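Long-range contacts in taurine dioxygenase (PDB 5VN6), which probably catalyses the iron- and 2-oxoglutarate-dependent oxygenation of taurine, as a member of the TfdA dioxygenase family: residues 13-21 with 243-251; 130-139 with 263-272. One frame throughout, in Å; residues are numbered along the deposited sequence.

Interaction 1: residues 13-21 with 243-251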
ATOM      1  N   PRO A  13     -17.011   5.262   6.935  1.00 37.16           N
ATOM      2  CA  PRO A  13     -16.021   4.792   5.956  1.00 38.39           C
ATOM      3  C   PRO A  13     -14.623   5.284   6.302  1.00 38.95           C
ATOM      4  O   PRO A  13     -14.446   6.384   6.824  1.00 35.78           O
ATOM      5  CB  PRO A  13     -16.514   5.384   4.629  1.00 40.74           C
ATOM      6  CG  PRO A  13     -17.973   5.696   4.857  1.00 43.59           C
ATOM      7  CD  PRO A  13     -18.105   6.030   6.315  1.00 43.22           C
ATOM      8  N   LEU A  14     -13.627   4.435   6.045  1.00 36.52           N
ATOM      9  CA  LEU A  14     -12.230   4.778   6.286  1.00 40.74           C
ATOM     10  C   LEU A  14     -11.587   5.466   5.090  1.00 40.84           C
ATOM     11  O   LEU A  14     -10.656   6.264   5.270  1.00 44.27           O
ATOM     12  CB  LEU A  14     -11.415   3.519   6.623  1.00 38.65           C
ATOM     13  CG  LEU A  14     -11.454   2.973   8.053  1.00 44.81           C
ATOM     14  CD1 LEU A  14     -12.821   2.359   8.366  1.00 37.37           C
ATOM     15  CD2 LEU A  14     -10.354   1.957   8.250  1.00 45.95           C
ATOM     16  N   THR A  15     -12.029   5.116   3.881  1.00 33.51           N
ATOM     17  CA  THR A  15     -11.566   5.662   2.606  1.00 34.65           C
ATOM     18  C   THR A  15     -12.782   5.738   1.690  1.00 39.36           C
ATOM     19  O   THR A  15     -13.842   5.188   2.004  1.00 39.23           O
ATOM     20  CB  THR A  15     -10.500   4.772   1.944  1.00 36.01           C
ATOM     21  OG1 THR A  15     -11.144   3.603   1.415  1.00 31.36           O
ATOM     22  CG2 THR A  15      -9.438   4.318   2.959  1.00 33.17           C
ATOM     23  N   CYS A  16     -12.634   6.378   0.525  1.00 38.21           N
ATOM     24  CA  CYS A  16     -13.769   6.435  -0.395  1.00 44.11           C
ATOM     25  C   CYS A  16     -13.957   5.132  -1.162  1.00 41.60           C
ATOM     26  O   CYS A  16     -15.031   4.893  -1.727  1.00 41.35           O
ATOM     27  CB  CYS A  16     -13.602   7.579  -1.405  1.00 41.19           C
ATOM     28  SG  CYS A  16     -13.562   9.228  -0.683  1.00 46.48           S
ATOM     29  N   ALA A  17     -12.957   4.265  -1.174  1.00 38.80           N
ATOM     30  CA  ALA A  17     -13.013   3.083  -2.019  1.00 34.50           C
ATOM     31  C   ALA A  17     -13.434   1.828  -1.269  1.00 34.29           C
ATOM     32  O   ALA A  17     -14.055   0.953  -1.860  1.00 32.93           O
ATOM     33  CB  ALA A  17     -11.645   2.849  -2.661  1.00 30.70           C
ATOM     34  N   ILE A  18     -13.079   1.703   0.004  1.00 34.87           N
ATOM     35  CA  ILE A  18     -13.181   0.418   0.677  1.00 38.81           C
ATOM     36  C   ILE A  18     -13.042   0.599   2.179  1.00 36.82           C
ATOM     37  O   ILE A  18     -12.195   1.371   2.655  1.00 36.35           O
ATOM     38  CB  ILE A  18     -12.128  -0.582   0.145  1.00 34.32           C
ATOM     39  CG1 ILE A  18     -12.241  -1.921   0.892  1.00 29.19           C
ATOM     40  CG2 ILE A  18     -10.694  -0.024   0.262  1.00 28.26           C
ATOM     41  CD1 ILE A  18     -11.513  -3.082   0.217  1.00 32.63           C
ATOM     42  N   GLY A  19     -13.875  -0.124   2.928  1.00 33.87           N
ATOM     43  CA  GLY A  19     -13.732  -0.219   4.368  1.00 34.37           C
ATOM     44  C   GLY A  19     -14.599   0.758   5.119  1.00 36.59           C
ATOM     45  O   GLY A  19     -14.724   1.915   4.711  1.00 38.31           O
ATOM     46  N   ALA A  20     -15.201   0.295   6.215  1.00 29.95           N
ATOM     47  CA  ALA A  20     -15.957   1.155   7.116  1.00 33.63           C
ATOM     48  C   ALA A  20     -15.953   0.545   8.508  1.00 39.00           C
ATOM     49  O   ALA A  20     -15.989  -0.681   8.657  1.00 34.57           O
ATOM     50  CB  ALA A  20     -17.408   1.347   6.663  1.00 31.69           C
ATOM     51  N   GLU A  21     -15.913   1.415   9.520  1.00 38.04           N
ATOM     52  CA  GLU A  21     -16.015   0.996  10.907  1.00 41.90           C
ATOM     53  C   GLU A  21     -17.470   1.077  11.350  1.00 45.47           C
ATOM     54  O   GLU A  21     -18.184   2.035  11.032  1.00 36.97           O
ATOM     55  CB  GLU A  21     -15.128   1.851  11.834  1.00 36.43           C
ATOM     56  CG  GLU A  21     -15.254   1.422  13.302  1.00 39.81           C
ATOM     57  CD  GLU A  21     -14.246   2.072  14.259  1.00 45.70           C
ATOM     58  OE1 GLU A  21     -13.339   2.794  13.799  1.00 44.76           O
ATOM     59  OE2 GLU A  21     -14.392   1.883  15.494  1.00 48.74           O
ATOM     60  N   PRO A 243      -2.672   2.260  -4.236  1.00 29.18           N
ATOM     61  CA  PRO A 243      -3.217   2.745  -2.959  1.00 28.17           C
ATOM     62  C   PRO A 243      -4.647   3.246  -3.041  1.00 31.95           C
ATOM     63  O   PRO A 243      -5.371   3.167  -2.036  1.00 29.64           O
ATOM     64  CB  PRO A 243      -2.242   3.865  -2.571  1.00 29.22           C
ATOM     65  CG  PRO A 243      -0.943   3.444  -3.230  1.00 30.44           C
ATOM     66  CD  PRO A 243      -1.372   2.870  -4.555  1.00 29.92           C
ATOM     67  N   GLU A 244      -5.082   3.740  -4.210  1.00 32.18           N
ATOM     68  CA  GLU A 244      -6.463   4.201  -4.376  1.00 31.56           C
ATOM     69  C   GLU A 244      -7.490   3.126  -4.038  1.00 35.10           C
ATOM     70  O   GLU A 244      -8.627   3.450  -3.689  1.00 32.27           O
ATOM     71  CB  GLU A 244      -6.695   4.674  -5.814  1.00 31.22           C
ATOM     72  CG  GLU A 244      -6.355   6.148  -6.038  1.00 31.76           C
ATOM     73  CD  GLU A 244      -4.861   6.396  -6.171  1.00 35.01           C
ATOM     74  OE1 GLU A 244      -4.088   5.399  -6.221  1.00 30.90           O
ATOM     75  OE2 GLU A 244      -4.461   7.582  -6.226  1.00 35.11           O
ATOM     76  N   TYR A 245      -7.126   1.855  -4.148  1.00 36.56           N
ATOM     77  CA  TYR A 245      -8.072   0.761  -3.933  1.00 35.03           C
ATOM     78  C   TYR A 245      -7.973   0.169  -2.539  1.00 32.72           C
ATOM     79  O   TYR A 245      -8.648  -0.830  -2.252  1.00 36.30           O
ATOM     80  CB  TYR A 245      -7.828  -0.362  -4.955  1.00 30.37           C
ATOM     81  CG  TYR A 245      -7.805   0.084  -6.392  1.00 32.65           C
ATOM     82  CD1 TYR A 245      -8.520   1.220  -6.812  1.00 34.43           C
ATOM     83  CD2 TYR A 245      -7.072  -0.639  -7.346  1.00 25.27           C
ATOM     84  CE1 TYR A 245      -8.492   1.635  -8.156  1.00 33.74           C
ATOM     85  CE2 TYR A 245      -7.048  -0.245  -8.669  1.00 30.08           C
ATOM     86  CZ  TYR A 245      -7.765   0.888  -9.072  1.00 31.52           C
ATOM     87  OH  TYR A 245      -7.731   1.264 -10.396  1.00 33.70           O
ATOM     88  N   GLN A 246      -7.146   0.750  -1.672  1.00 27.77           N
ATOM     89  CA  GLN A 246      -6.681   0.078  -0.471  1.00 32.42           C
ATOM     90  C   GLN A 246      -7.223   0.737   0.790  1.00 35.51           C
ATOM     91  O   GLN A 246      -7.534   1.933   0.828  1.00 32.63           O
ATOM     92  CB  GLN A 246      -5.141   0.063  -0.403  1.00 25.37           C
ATOM     93  CG  GLN A 246      -4.481  -0.822  -1.454  1.00 27.59           C
ATOM     94  CD  GLN A 246      -2.966  -0.673  -1.430  1.00 26.57           C
ATOM     95  OE1 GLN A 246      -2.439   0.131  -0.679  1.00 28.44           O
ATOM     96  NE2 GLN A 246      -2.274  -1.396  -2.294  1.00 22.71           N
ATOM     97  N   VAL A 247      -7.284  -0.068   1.849  1.00 35.17           N
ATOM     98  CA  VAL A 247      -7.459   0.430   3.204  1.00 35.30           C
ATOM     99  C   VAL A 247      -6.469  -0.317   4.083  1.00 30.88           C
ATOM    100  O   VAL A 247      -6.128  -1.472   3.811  1.00 35.52           O
ATOM    101  CB  VAL A 247      -8.916   0.271   3.716  1.00 31.82           C
ATOM    102  CG1 VAL A 247      -9.384  -1.225   3.747  1.00 28.66           C
ATOM    103  CG2 VAL A 247      -9.075   0.905   5.077  1.00 30.10           C
ATOM    104  N   ARG A 248      -5.990   0.355   5.130  1.00 28.74           N
ATOM    105  CA  ARG A 248      -5.025  -0.209   6.067  1.00 30.22           C
ATOM    106  C   ARG A 248      -5.586  -0.114   7.475  1.00 39.18           C
ATOM    107  O   ARG A 248      -5.991   0.963   7.908  1.00 40.03           O
ATOM    108  CB  ARG A 248      -3.666   0.506   5.989  1.00 28.64           C
ATOM    109  CG  ARG A 248      -2.636  -0.056   6.977  1.00 31.09           C
ATOM    110  CD  ARG A 248      -1.217   0.071   6.453  1.00 29.80           C
ATOM    111  NE  ARG A 248      -0.221  -0.386   7.420  1.00 35.45           N
ATOM    112  CZ  ARG A 248       1.050  -0.659   7.119  1.00 31.91           C
ATOM    113  NH1 ARG A 248       1.886  -1.077   8.061  1.00 32.56           N
ATOM    114  NH2 ARG A 248       1.482  -0.533   5.876  1.00 31.39           N
ATOM    115  N   TRP A 249      -5.614  -1.241   8.184  1.00 38.18           N
ATOM    116  CA  TRP A 249      -6.262  -1.324   9.482  1.00 31.17           C
ATOM    117  C   TRP A 249      -5.222  -1.663  10.534  1.00 34.20           C
ATOM    118  O   TRP A 249      -4.385  -2.548  10.322  1.00 38.09           O
ATOM    119  CB  TRP A 249      -7.375  -2.376   9.466  1.00 29.70           C
ATOM    120  CG  TRP A 249      -8.045  -2.652  10.777  1.00 34.79           C
ATOM    121  CD1 TRP A 249      -7.938  -3.800  11.533  1.00 40.08           C
ATOM    122  CD2 TRP A 249      -8.963  -1.798  11.479  1.00 38.67           C
ATOM    123  NE1 TRP A 249      -8.716  -3.698  12.654  1.00 43.55           N
ATOM    124  CE2 TRP A 249      -9.353  -2.484  12.654  1.00 44.23           C
ATOM    125  CE3 TRP A 249      -9.476  -0.517  11.239  1.00 41.15           C
ATOM    126  CZ2 TRP A 249     -10.259  -1.940  13.576  1.00 41.20           C
ATOM    127  CZ3 TRP A 249     -10.372   0.030  12.168  1.00 39.27           C
ATOM    128  CH2 TRP A 249     -10.757  -0.691  13.314  1.00 43.93           C
ATOM    129  N   ARG A 250      -5.265  -0.943  11.652  1.00 33.16           N
ATOM    130  CA  ARG A 250      -4.371  -1.185  12.775  1.00 34.33           C
ATOM    131  C   ARG A 250      -5.132  -1.915  13.866  1.00 38.58           C
ATOM    132  O   ARG A 250      -6.195  -1.455  14.293  1.00 43.70           O
ATOM    133  CB  ARG A 250      -3.800   0.116  13.324  1.00 40.50           C
ATOM    134  CG  ARG A 250      -2.818  -0.133  14.436  1.00 42.40           C
ATOM    135  CD  ARG A 250      -2.090   1.144  14.818  1.00 46.10           C
ATOM    136  NE  ARG A 250      -1.253   0.925  15.981  1.00 49.35           N
ATOM    137  CZ  ARG A 250      -0.480   1.855  16.534  1.00 49.28           C
ATOM    138  NH1 ARG A 250      -0.435   3.083  16.020  1.00 44.38           N
ATOM    139  NH2 ARG A 250       0.250   1.549  17.595  1.00 44.71           N
ATOM    140  N   TRP A 251      -4.598  -3.051  14.299  1.00 44.08           N
ATOM    141  CA  TRP A 251      -5.292  -3.909  15.259  1.00 45.80           C
ATOM    142  C   TRP A 251      -5.128  -3.416  16.691  1.00 49.24           C
ATOM    143  O   TRP A 251      -4.083  -2.882  17.075  1.00 45.25           O
ATOM    144  CB  TRP A 251      -4.776  -5.344  15.163  1.00 36.70           C
ATOM    145  CG  TRP A 251      -5.085  -5.979  13.852  1.00 35.12           C
ATOM    146  CD1 TRP A 251      -4.269  -6.064  12.755  1.00 35.02           C
ATOM    147  CD2 TRP A 251      -6.334  -6.579  13.478  1.00 38.78           C
ATOM    148  NE1 TRP A 251      -4.939  -6.703  11.718  1.00 32.88           N
ATOM    149  CE2 TRP A 251      -6.205  -7.025  12.144  1.00 33.16           C
ATOM    150  CE3 TRP A 251      -7.541  -6.791  14.148  1.00 41.41           C
ATOM    151  CZ2 TRP A 251      -7.237  -7.683  11.474  1.00 32.49           C
ATOM    152  CZ3 TRP A 251      -8.576  -7.425  13.471  1.00 40.59           C
ATOM    153  CH2 TRP A 251      -8.412  -7.865  12.148  1.00 37.59           C
TER

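Interaction 2: residues 130-139 with 263-272. With MG (magnesium ion), chain C.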
ATOM      1  N   GLY A 130       2.626  -2.523  14.949  1.00 40.48           N
ATOM      2  CA  GLY A 130       3.003  -3.481  13.930  1.00 40.69           C
ATOM      3  C   GLY A 130       1.886  -4.465  13.614  1.00 45.06           C
ATOM      4  O   GLY A 130       0.918  -4.624  14.365  1.00 44.97           O
ATOM      5  N   GLY A 131       2.033  -5.137  12.473  1.00 44.44           N
ATOM      6  CA  GLY A 131       1.091  -6.177  12.101  1.00 46.31           C
ATOM      7  C   GLY A 131      -0.237  -5.710  11.543  1.00 45.30           C
ATOM      8  O   GLY A 131      -1.242  -6.420  11.689  1.00 41.83           O
ATOM      9  N   ASP A 132      -0.274  -4.535  10.911  1.00 38.54           N
ATOM     10  CA  ASP A 132      -1.485  -4.061  10.249  1.00 33.97           C
ATOM     11  C   ASP A 132      -1.933  -5.042   9.166  1.00 33.61           C
ATOM     12  O   ASP A 132      -1.140  -5.812   8.628  1.00 33.28           O
ATOM     13  CB  ASP A 132      -1.238  -2.700   9.593  1.00 33.34           C
ATOM     14  CG  ASP A 132      -1.059  -1.590  10.594  1.00 36.33           C
ATOM     15  OD1 ASP A 132      -1.102  -1.867  11.813  1.00 38.07           O
ATOM     16  OD2 ASP A 132      -0.840  -0.440  10.152  1.00 35.23           O
ATOM     17  N   THR A 133      -3.217  -4.987   8.816  1.00 31.96           N
ATOM     18  CA  THR A 133      -3.735  -5.753   7.687  1.00 31.02           C
ATOM     19  C   THR A 133      -4.329  -4.771   6.688  1.00 30.01           C
ATOM     20  O   THR A 133      -4.943  -3.769   7.078  1.00 33.48           O
ATOM     21  CB  THR A 133      -4.795  -6.793   8.133  1.00 30.81           C
ATOM     22  OG1 THR A 133      -4.244  -7.609   9.176  1.00 34.44           O
ATOM     23  CG2 THR A 133      -5.225  -7.693   6.967  1.00 28.41           C
ATOM     24  N   MET A 134      -4.118  -5.037   5.405  1.00 30.00           N
ATOM     25  CA  MET A 134      -4.653  -4.196   4.346  1.00 26.87           C
ATOM     26  C   MET A 134      -5.599  -5.000   3.485  1.00 28.01           C
ATOM     27  O   MET A 134      -5.439  -6.214   3.346  1.00 34.78           O
ATOM     28  CB  MET A 134      -3.542  -3.619   3.456  1.00 27.25           C
ATOM     29  CG  MET A 134      -2.443  -2.923   4.244  1.00 30.17           C
ATOM     30  SD  MET A 134      -1.163  -2.306   3.144  1.00 36.43           S
ATOM     31  CE  MET A 134      -2.112  -1.136   2.180  1.00 34.62           C
ATOM     32  N   TRP A 135      -6.592  -4.313   2.917  1.00 27.38           N
ATOM     33  CA  TRP A 135      -7.491  -4.884   1.928  1.00 26.90           C
ATOM     34  C   TRP A 135      -7.505  -4.004   0.687  1.00 28.25           C
ATOM     35  O   TRP A 135      -7.292  -2.792   0.769  1.00 32.90           O
ATOM     36  CB  TRP A 135      -8.952  -5.031   2.459  1.00 32.61           C
ATOM     37  CG  TRP A 135      -9.166  -6.119   3.450  1.00 30.66           C
ATOM     38  CD1 TRP A 135      -9.733  -7.330   3.214  1.00 26.19           C
ATOM     39  CD2 TRP A 135      -8.846  -6.089   4.855  1.00 31.88           C
ATOM     40  NE1 TRP A 135      -9.782  -8.064   4.375  1.00 35.34           N
ATOM     41  CE2 TRP A 135      -9.241  -7.326   5.396  1.00 31.44           C
ATOM     42  CE3 TRP A 135      -8.255  -5.138   5.697  1.00 31.67           C
ATOM     43  CZ2 TRP A 135      -9.071  -7.646   6.748  1.00 31.74           C
ATOM     44  CZ3 TRP A 135      -8.078  -5.452   7.031  1.00 33.03           C
ATOM     45  CH2 TRP A 135      -8.486  -6.695   7.547  1.00 35.78           C
ATOM     46  N   ALA A 136      -7.798  -4.620  -0.465  1.00 28.68           N
ATOM     47  CA  ALA A 136      -7.910  -3.915  -1.731  1.00 25.80           C
ATOM     48  C   ALA A 136      -9.244  -4.274  -2.387  1.00 26.62           C
ATOM     49  O   ALA A 136      -9.707  -5.415  -2.294  1.00 31.53           O
ATOM     50  CB  ALA A 136      -6.744  -4.258  -2.672  1.00 27.42           C
ATOM     51  N   ASN A 137      -9.867  -3.286  -3.020  1.00 26.53           N
ATOM     52  CA  ASN A 137     -11.176  -3.435  -3.656  1.00 32.61           C
ATOM     53  C   ASN A 137     -10.944  -3.903  -5.091  1.00 31.85           C
ATOM     54  O   ASN A 137     -10.570  -3.117  -5.960  1.00 30.64           O
ATOM     55  CB  ASN A 137     -11.930  -2.109  -3.590  1.00 31.69           C
ATOM     56  CG  ASN A 137     -13.307  -2.164  -4.232  1.00 32.13           C
ATOM     57  OD1 ASN A 137     -13.590  -3.001  -5.089  1.00 38.68           O
ATOM     58  ND2 ASN A 137     -14.173  -1.249  -3.819  1.00 33.03           N
ATOM     59  N   MET A 138     -11.145  -5.194  -5.352  1.00 34.23           N
ATOM     60  CA  MET A 138     -10.911  -5.679  -6.710  1.00 33.03           C
ATOM     61  C   MET A 138     -12.107  -5.465  -7.635  1.00 33.47           C
ATOM     62  O   MET A 138     -12.012  -5.784  -8.824  1.00 28.43           O
ATOM     63  CB  MET A 138     -10.514  -7.162  -6.679  1.00 33.59           C
ATOM     64  CG  MET A 138      -9.304  -7.429  -5.793  1.00 34.20           C
ATOM     65  SD  MET A 138      -7.894  -6.301  -6.068  1.00 33.93           S
ATOM     66  CE  MET A 138      -7.442  -6.798  -7.745  1.00 23.46           C
ATOM     67  N   VAL A 139     -13.231  -4.965  -7.117  1.00 34.68           N
ATOM     68  CA  VAL A 139     -14.311  -4.479  -7.983  1.00 35.06           C
ATOM     69  C   VAL A 139     -13.887  -3.177  -8.661  1.00 37.96           C
ATOM     70  O   VAL A 139     -13.990  -3.010  -9.885  1.00 35.10           O
ATOM     71  CB  VAL A 139     -15.604  -4.288  -7.164  1.00 38.50           C
ATOM     72  CG1 VAL A 139     -16.697  -3.545  -7.989  1.00 37.53           C
ATOM     73  CG2 VAL A 139     -16.128  -5.644  -6.618  1.00 33.80           C
ATOM     74  N   ALA A 263     -14.826 -10.203  -3.245  1.00 36.55           N
ATOM     75  CA  ALA A 263     -14.633  -8.896  -3.854  1.00 30.62           C
ATOM     76  C   ALA A 263     -13.291  -8.262  -3.527  1.00 35.23           C
ATOM     77  O   ALA A 263     -12.991  -7.200  -4.065  1.00 35.52           O
ATOM     78  CB  ALA A 263     -15.756  -7.935  -3.414  1.00 27.07           C
ATOM     79  N   THR A 264     -12.496  -8.860  -2.648  1.00 39.41           N
ATOM     80  CA  THR A 264     -11.299  -8.219  -2.124  1.00 33.09           C
ATOM     81  C   THR A 264     -10.078  -9.125  -2.216  1.00 37.49           C
ATOM     82  O   THR A 264     -10.179 -10.341  -2.400  1.00 31.48           O
ATOM     83  CB  THR A 264     -11.478  -7.821  -0.646  1.00 34.60           C
ATOM     84  OG1 THR A 264     -11.639  -9.011   0.148  1.00 31.04           O
ATOM     85  CG2 THR A 264     -12.696  -6.931  -0.474  1.00 29.94           C
ATOM     86  N   GLN A 265      -8.915  -8.503  -2.054  1.00 30.16           N
ATOM     87  CA  GLN A 265      -7.710  -9.194  -1.626  1.00 33.29           C
ATOM     88  C   GLN A 265      -7.261  -8.566  -0.312  1.00 31.35           C
ATOM     89  O   GLN A 265      -7.691  -7.466   0.043  1.00 30.84           O
ATOM     90  CB  GLN A 265      -6.608  -9.115  -2.699  1.00 28.97           C
ATOM     91  CG  GLN A 265      -7.102  -9.607  -4.041  1.00 33.18           C
ATOM     92  CD  GLN A 265      -6.058  -9.624  -5.106  1.00 29.45           C
ATOM     93  OE1 GLN A 265      -4.863  -9.414  -4.852  1.00 29.13           O
ATOM     94  NE2 GLN A 265      -6.499  -9.869  -6.330  1.00 23.27           N
ATOM     95  N   HIS A 266      -6.425  -9.281   0.442  1.00 28.52           N
ATOM     96  CA  HIS A 266      -5.864  -8.716   1.657  1.00 31.88           C
ATOM     97  C   HIS A 266      -4.373  -9.028   1.734  1.00 37.50           C
ATOM     98  O   HIS A 266      -3.839  -9.839   0.970  1.00 33.68           O
ATOM     99  CB  HIS A 266      -6.597  -9.195   2.910  1.00 36.24           C
ATOM    100  CG  HIS A 266      -6.584 -10.676   3.088  1.00 48.13           C
ATOM    101  ND1 HIS A 266      -7.565 -11.492   2.569  1.00 49.73           N
ATOM    102  CD2 HIS A 266      -5.724 -11.486   3.749  1.00 52.27           C
ATOM    103  CE1 HIS A 266      -7.298 -12.747   2.887  1.00 53.68           C
ATOM    104  NE2 HIS A 266      -6.193 -12.769   3.613  1.00 57.31           N
ATOM    105  N   TYR A 267      -3.706  -8.337   2.659  1.00 29.64           N
ATOM    106  CA  TYR A 267      -2.260  -8.404   2.834  1.00 32.50           C
ATOM    107  C   TYR A 267      -2.005  -8.217   4.320  1.00 33.29           C
ATOM    108  O   TYR A 267      -2.355  -7.169   4.874  1.00 35.19           O
ATOM    109  CB  TYR A 267      -1.575  -7.307   1.994  1.00 27.75           C
ATOM    110  CG  TYR A 267      -0.061  -7.360   1.821  1.00 33.10           C
ATOM    111  CD1 TYR A 267       0.496  -7.532   0.567  1.00 28.87           C
ATOM    112  CD2 TYR A 267       0.806  -7.162   2.892  1.00 26.34           C
ATOM    113  CE1 TYR A 267       1.889  -7.537   0.374  1.00 28.69           C
ATOM    114  CE2 TYR A 267       2.215  -7.165   2.706  1.00 27.91           C
ATOM    115  CZ  TYR A 267       2.733  -7.347   1.437  1.00 26.02           C
ATOM    116  OH  TYR A 267       4.094  -7.367   1.204  1.00 26.53           O
ATOM    117  N   ALA A 268      -1.438  -9.234   4.972  1.00 28.17           N
ATOM    118  CA  ALA A 268      -1.065  -9.147   6.378  1.00 29.35           C
ATOM    119  C   ALA A 268       0.367  -8.616   6.447  1.00 37.11           C
ATOM    120  O   ALA A 268       1.312  -9.304   6.052  1.00 36.04           O
ATOM    121  CB  ALA A 268      -1.204 -10.506   7.071  1.00 30.57           C
ATOM    122  N   VAL A 269       0.531  -7.378   6.908  1.00 40.23           N
ATOM    123  CA  VAL A 269       1.844  -6.741   6.866  1.00 35.23           C
ATOM    124  C   VAL A 269       2.791  -7.394   7.864  1.00 35.61           C
ATOM    125  O   VAL A 269       2.484  -7.531   9.057  1.00 42.33           O
ATOM    126  CB  VAL A 269       1.727  -5.231   7.114  1.00 37.90           C
ATOM    127  CG1 VAL A 269       3.072  -4.586   6.915  1.00 38.44           C
ATOM    128  CG2 VAL A 269       0.704  -4.614   6.151  1.00 28.82           C
ATOM    129  N   MET A 270       3.982  -7.744   7.396  1.00 38.64           N
ATOM    130  CA  MET A 270       4.923  -8.429   8.262  1.00 42.15           C
ATOM    131  C   MET A 270       6.097  -7.513   8.601  1.00 48.27           C
ATOM    132  O   MET A 270       7.246  -7.833   8.286  1.00 47.76           O
ATOM    133  CB  MET A 270       5.422  -9.705   7.591  1.00 48.28           C
ATOM    134  CG  MET A 270       5.585 -10.863   8.546  1.00 75.40           C
ATOM    135  SD  MET A 270       3.975 -11.603   8.824  1.00 90.23           S
ATOM    136  CE  MET A 270       3.628 -12.228   7.181  1.00 83.60           C
ATOM    137  N   ASP A 271       5.810  -6.371   9.228  1.00 48.12           N
ATOM    138  CA  ASP A 271       6.828  -5.413   9.634  1.00 46.85           C
ATOM    139  C   ASP A 271       7.382  -5.682  11.022  1.00 52.09           C
ATOM    140  O   ASP A 271       8.296  -4.965  11.449  1.00 56.11           O
ATOM    141  CB  ASP A 271       6.274  -3.976   9.587  1.00 43.06           C
ATOM    142  CG  ASP A 271       5.042  -3.791  10.466  1.00 52.74           C
ATOM    143  OD1 ASP A 271       4.327  -4.790  10.699  1.00 52.33           O
ATOM    144  OD2 ASP A 271       4.773  -2.655  10.911  1.00 50.59           O
ATOM    145  N   TYR A 272       6.865  -6.761  11.750  1.00 48.87           N
ATOM    146  CA  TYR A 272       7.206  -6.880  13.160  1.00 58.17           C
ATOM    147  C   TYR A 272       8.249  -7.966  13.402  1.00 71.06           C
ATOM    148  O   TYR A 272       8.303  -8.967  12.680  1.00 65.60           O
ATOM    149  CB  TYR A 272       5.968  -7.173  14.023  1.00 62.69           C
ATOM    150  CG  TYR A 272       5.056  -8.301  13.560  1.00 67.61           C
ATOM    151  CD1 TYR A 272       5.164  -9.575  14.108  1.00 73.83           C
ATOM    152  CD2 TYR A 272       4.066  -8.085  12.606  1.00 63.98           C
ATOM    153  CE1 TYR A 272       4.327 -10.607  13.705  1.00 73.21           C
ATOM    154  CE2 TYR A 272       3.221  -9.115  12.199  1.00 64.08           C
ATOM    155  CZ  TYR A 272       3.361 -10.374  12.752  1.00 70.50           C
ATOM    156  OH  TYR A 272       2.532 -11.404  12.361  1.00 71.40           O
TER
HETATM  157 MG    MG C 300      -5.305 -14.598   4.116  1.00 48.04          MG
HETATM  158  O   HOH W   1      -0.200  -8.664  10.041  1.00 43.01           O
HETATM  159  O   HOH W   2       1.964  -2.244  10.797  1.00 42.44           O

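Interaction 1: residues 13-21 with 243-251
Val247 meets Leu14 and Ile18 across the contact, a worked example of two segments joined by packing, with no hydrogen bond between 13-21 and 243-251. Its two methyls divide the work. CG2, set opposite the backbone N while CG1 takes the chi1 60° position, reaches CD2 of Leu14 at 3.6 Å; CB and CG1 lie against Ile18, with Val247 CB 3.9 Å from Ile18 CG2, and these two side chains meet at about a right angle. The same Leu14 CD2 also touches the edge of the indole of Trp249, 4.0 Å from CE3 and near the ring plane. Farther along, apolar groups rest on backbone: Ile18 CG2 lies 3.3 Å from Tyr245 O, and Ala17 CB sits 3.2 Å from Glu244 O, where the 3-10 segment 243-245 leads into strand 246-249.

The loop that presents these groups is braced from within. Thr15 OG1 donates to Ile18 O at 2.8 Å and accepts from Ala17 N, the latter bond making an ST turn, while its CG2 is turned to Gln246 O. Leu14 N bonds Gly19 O at 3.1 Å, bringing the two limbs of the loop together at its base.

In the next shell, Val49 of strand 49-52 touches both Ile18 and Val247, and Phe51 stacks on Trp249 while also meeting Leu14. Asn137 ND2 bonds Ala17 O. The second subunit reaches the loop directly: its Arg248 packs on Thr15, and its Asp271 accepts from Cys16 N.

The connection between strands 10-13 and 20-23 of the larger, mixed sheet thus packs on an outermost strand of the three-stranded sheet, joining the two layers of the double-stranded beta-helix (jelly-roll) core characteristic of cupin-clan dioxygenases.

Interaction 2: residues 130-139 with 263-272
His266 lays its CB over one face of the Trp135 indole, a CH-pi contact 3.8 Å from the centroid of the five-membered ring and 18° off its normal. It illustrates how a sheet can aim a metal ligand. His266 CB also lies 3.2 Å from Met134 O. From there the chain turns to place CG between the backbone N and the carbonyl carbon (chi1 59°), which carries the imidazole away from strand 133-137, its plane at 46° to the indole. His266 ND1 stays 4.1 Å from the magnesium ion and is not the ligating nitrogen. CD2 and CE1 flank the tip at similar distances from the ion, and His266 NE2 completes the path, binding magnesium at 2.1 Å.

The backbone fixes the starting point. His266 and Trp135 form a non-hydrogen-bonded antiparallel pair, bracketed by the hydrogen-bonded pairs Met134-Tyr267 and Ala136-Gln265. Thr133 CG2 covers the same indole face as His266 CB, and Trp259 meets Trp135 edge-to-face.

On the other sheet face, Met138 bends over Gln265, CG to CG 3.6 Å, while the amide NE2 of Gln265 bonds Val203 O. Past the strand end, Asp271 OD1 takes the Gly131 N-H through its syn lone pair, nearly straight at 2.9 Å.

With His106 and Asp108 completing the protein ligands, this is the two-histidine, one-carboxylate facial triad typical of 2-oxoglutarate-dependent oxygenases; magnesium probably occupies the iron site.

How the interactions relate
Interactions 1 and 2 are both largely buried and share one three-stranded sheet, in which strand 133-137 runs between 246-249 and 264-268. Interaction 2 is made within that sheet, through regular backbone pairing, and reaches the metal; interaction 1 is apolar packing of a loop against an outer strand, farther from the centre of the chain. Direct bonds tie them: Arg248 NE makes a salt bridge with Asp132 OD2, and Trp251 NE1 probably bonds Thr133 OG1. The second subunit joins them again, since Glu244 of one chain bonds Tyr267 and Met270 of the other. One sheet thus serves interlayer packing, metal binding and dimer contact.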